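Nuclease-like protein (PDB 6GRB) is the Chaetomium thermophilum form of GEN1, a metal-dependent nuclease that resolves four-way DNA junctions and probably also cuts 5' flaps. Local coordinates at residues I16-L21 and T167-H172. Numbering follows the deposited sequence.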
ATOM      1  N   ILE A  16      -2.442 -11.226   4.726  1.00 59.89           N
ATOM      2  CA  ILE A  16      -2.253 -11.902   3.451  1.00 59.14           C
ATOM      3  C   ILE A  16      -0.898 -11.518   2.872  1.00 58.64           C
ATOM      4  O   ILE A  16      -0.465 -10.370   2.970  1.00 58.65           O
ATOM      5  CB  ILE A  16      -3.399 -11.577   2.478  1.00 59.00           C
ATOM      6  CG1 ILE A  16      -3.274 -12.417   1.212  1.00 58.37           C
ATOM      7  CG2 ILE A  16      -3.431 -10.084   2.142  1.00 58.98           C
ATOM      8  CD1 ILE A  16      -4.348 -12.089   0.207  1.00 58.39           C
ATOM      9  N   SER A  17      -0.223 -12.505   2.288  1.00 58.52           N
ATOM     10  CA  SER A  17       1.056 -12.294   1.626  1.00 58.27           C
ATOM     11  C   SER A  17       0.925 -11.292   0.476  1.00 57.57           C
ATOM     12  O   SER A  17       0.177 -11.526  -0.478  1.00 57.12           O
ATOM     13  CB  SER A  17       1.561 -13.645   1.121  1.00 58.30           C
ATOM     14  OG  SER A  17       2.472 -13.516   0.054  1.00 58.04           O
ATOM     15  N   LEU A  18       1.673 -10.188   0.553  1.00 55.62           N
ATOM     16  CA  LEU A  18       1.676  -9.206  -0.534  1.00 54.93           C
ATOM     17  C   LEU A  18       2.021  -9.849  -1.877  1.00 54.43           C
ATOM     18  O   LEU A  18       1.468  -9.487  -2.924  1.00 53.96           O
ATOM     19  CB  LEU A  18       2.667  -8.088  -0.215  1.00 55.07           C
ATOM     20  CG  LEU A  18       2.651  -6.833  -1.079  1.00 54.43           C
ATOM     21  CD1 LEU A  18       1.214  -6.368  -1.331  1.00 54.36           C
ATOM     22  CD2 LEU A  18       3.458  -5.732  -0.399  1.00 54.74           C
ATOM     23  N   CYS A  19       2.942 -10.806  -1.864  1.00 56.62           N
ATOM     24  CA  CYS A  19       3.206 -11.578  -3.068  1.00 56.39           C
ATOM     25  C   CYS A  19       1.947 -12.287  -3.573  1.00 56.12           C
ATOM     26  O   CYS A  19       1.742 -12.399  -4.786  1.00 55.80           O
ATOM     27  CB  CYS A  19       4.336 -12.572  -2.804  1.00 57.18           C
ATOM     28  SG  CYS A  19       4.540 -13.811  -4.096  1.00 57.19           S
ATOM     29  N   LYS A  20       1.088 -12.781  -2.673  1.00 57.31           N
ATOM     30  CA  LYS A  20      -0.116 -13.455  -3.165  1.00 57.24           C
ATOM     31  C   LYS A  20      -1.082 -12.468  -3.808  1.00 57.05           C
ATOM     32  O   LYS A  20      -1.710 -12.786  -4.820  1.00 57.00           O
ATOM     33  CB  LYS A  20      -0.824 -14.219  -2.056  1.00 57.75           C
ATOM     34  CG  LYS A  20      -1.997 -15.020  -2.604  1.00 57.86           C
ATOM     35  CD  LYS A  20      -2.723 -15.822  -1.563  1.00 58.38           C
ATOM     36  CE  LYS A  20      -4.139 -16.115  -2.024  1.00 58.63           C
ATOM     37  NZ  LYS A  20      -4.070 -16.837  -3.321  1.00 58.40           N
ATOM     38  N   LEU A  21      -1.208 -11.262  -3.252  1.00 56.37           N
ATOM     39  CA  LEU A  21      -2.072 -10.263  -3.867  1.00 56.48           C
ATOM     40  C   LEU A  21      -1.546  -9.852  -5.227  1.00 56.09           C
ATOM     41  O   LEU A  21      -2.314  -9.719  -6.184  1.00 56.33           O
ATOM     42  CB  LEU A  21      -2.188  -9.034  -2.974  1.00 56.80           C
ATOM     43  CG  LEU A  21      -2.994  -9.156  -1.698  1.00 57.53           C
ATOM     44  CD1 LEU A  21      -2.703  -7.932  -0.838  1.00 57.83           C
ATOM     45  CD2 LEU A  21      -4.479  -9.267  -2.016  1.00 58.27           C
ATOM     46  N   THR A 167       6.634  -9.446   4.697  1.00 62.85           N
ATOM     47  CA  THR A 167       5.992 -10.167   3.618  1.00 61.61           C
ATOM     48  C   THR A 167       4.491  -9.954   3.545  1.00 60.47           C
ATOM     49  O   THR A 167       3.888 -10.312   2.517  1.00 59.47           O
ATOM     50  CB  THR A 167       6.251 -11.677   3.734  1.00 61.89           C
ATOM     51  OG1 THR A 167       5.704 -12.162   4.965  1.00 62.09           O
ATOM     52  CG2 THR A 167       7.718 -11.964   3.676  1.00 63.17           C
ATOM     53  N   HIS A 168       3.871  -9.399   4.595  1.00 60.27           N
ATOM     54  CA  HIS A 168       2.422  -9.447   4.734  1.00 59.72           C
ATOM     55  C   HIS A 168       1.843  -8.070   4.992  1.00 59.80           C
ATOM     56  O   HIS A 168       2.514  -7.179   5.512  1.00 60.47           O
ATOM     57  CB  HIS A 168       1.990 -10.412   5.855  1.00 60.22           C
ATOM     58  CG  HIS A 168       2.025 -11.847   5.440  1.00 59.97           C
ATOM     59  ND1 HIS A 168       3.198 -12.499   5.126  1.00 60.22           N
ATOM     60  CD2 HIS A 168       1.031 -12.743   5.245  1.00 59.65           C
ATOM     61  CE1 HIS A 168       2.923 -13.741   4.768  1.00 59.99           C
ATOM     62  NE2 HIS A 168       1.619 -13.921   4.844  1.00 59.63           N
ATOM     63  N   VAL A 169       0.589  -7.911   4.574  1.00 57.71           N
ATOM     64  CA  VAL A 169      -0.229  -6.736   4.850  1.00 58.06           C
ATOM     65  C   VAL A 169      -1.545  -7.220   5.440  1.00 58.58           C
ATOM     66  O   VAL A 169      -1.915  -8.390   5.330  1.00 58.39           O
ATOM     67  CB  VAL A 169      -0.517  -5.872   3.598  1.00 57.36           C
ATOM     68  CG1 VAL A 169       0.781  -5.332   2.982  1.00 56.85           C
ATOM     69  CG2 VAL A 169      -1.321  -6.684   2.580  1.00 56.78           C
ATOM     70  N   THR A 170      -2.272  -6.275   6.028  1.00 58.59           N
ATOM     71  CA  THR A 170      -3.601  -6.512   6.582  1.00 59.45           C
ATOM     72  C   THR A 170      -4.642  -5.891   5.648  1.00 59.70           C
ATOM     73  O   THR A 170      -4.655  -4.665   5.451  1.00 60.04           O
ATOM     74  CB  THR A 170      -3.693  -5.936   8.002  1.00 60.63           C
ATOM     75  OG1 THR A 170      -2.758  -6.616   8.853  1.00 60.59           O
ATOM     76  CG2 THR A 170      -5.081  -6.117   8.558  1.00 61.73           C
ATOM     77  N   LEU A 171      -5.488  -6.741   5.050  1.00 60.95           N
ATOM     78  CA  LEU A 171      -6.436  -6.319   4.020  1.00 61.38           C
ATOM     79  C   LEU A 171      -7.787  -6.051   4.653  1.00 63.14           C
ATOM     80  O   LEU A 171      -8.296  -6.878   5.413  1.00 63.60           O
ATOM     81  CB  LEU A 171      -6.613  -7.371   2.916  1.00 60.60           C
ATOM     82  CG  LEU A 171      -7.584  -7.053   1.742  1.00 61.17           C
ATOM     83  CD1 LEU A 171      -7.155  -7.826   0.504  1.00 59.93           C
ATOM     84  CD2 LEU A 171      -9.061  -7.333   1.999  1.00 62.67           C
ATOM     85  N   HIS A 172      -8.368  -4.916   4.316  1.00 60.06           N
ATOM     86  CA  HIS A 172      -9.733  -4.593   4.688  0.50 62.11           C
ATOM     87  C   HIS A 172     -10.539  -4.322   3.426  1.00 62.93           C
ATOM     88  O   HIS A 172     -10.049  -3.688   2.483  1.00 62.46           O
ATOM     89  CB  HIS A 172      -9.786  -3.394   5.624  0.50 63.40           C
ATOM     90  CG  HIS A 172      -9.436  -3.722   7.041  0.50 63.33           C
ATOM     91  ND1 HIS A 172     -10.362  -4.200   7.941  0.50 64.52           N
ATOM     92  CD2 HIS A 172      -8.265  -3.635   7.713  0.50 62.36           C
ATOM     93  CE1 HIS A 172      -9.777  -4.391   9.109  0.50 64.25           C
ATOM     94  NE2 HIS A 172      -8.503  -4.061   8.997  0.50 63.04           N
TER
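S17 lies against one face of the H168 imidazole, its CA 3.6 Å above the plane over the ring centre and its CB making a CH-pi contact at 4.1 Å from the centroid. The first torsion of H168 (-79°) sets CG anti to its carbonyl carbon and swings the ring across the S17 backbone, where H168 CD2 comes within 3.2 Å of S17 N. H168 NE2 bonds to the carboxylate of D375, whose other oxygen takes the S17 amide; this bond and the S17 cover probably limit the ring's rotation. T167 OG1 meets H168 ND1 in the ring plane, a short pair of doubtful geometry. I16 N and O pair with V169 O and N in an antiparallel hydrogen-bonded pair, the V169 N to I16 O bond being nearly straight at 172°. Here strand 14-17 forms an outer strand of the mixed sheet in the PIN-like nuclease core, tying the XPG N-terminal region to the I-region. S17 with H168 is the next, non-hydrogen-bonded pair, and L18 N, the first amide of helix 18-29, donates the following bond to T167 O at 3.0 Å, in the carbonyl plane, so that segment 167-172 takes up a first-turn amide. S17 is that helix's N-cap: with OG anti to its own N (chi1 157°), it accepts from K20 N. On the sheet face bearing I16 and V169, their CG2 methyls meet at 4.0 Å. L21 reaches from the helix with a methyl for each neighbour, CD1 against V169 CG2 and CD2 against L171 CD1, while L18 CD2 approaches V169 CG1; the L18 side chain also lies against W156.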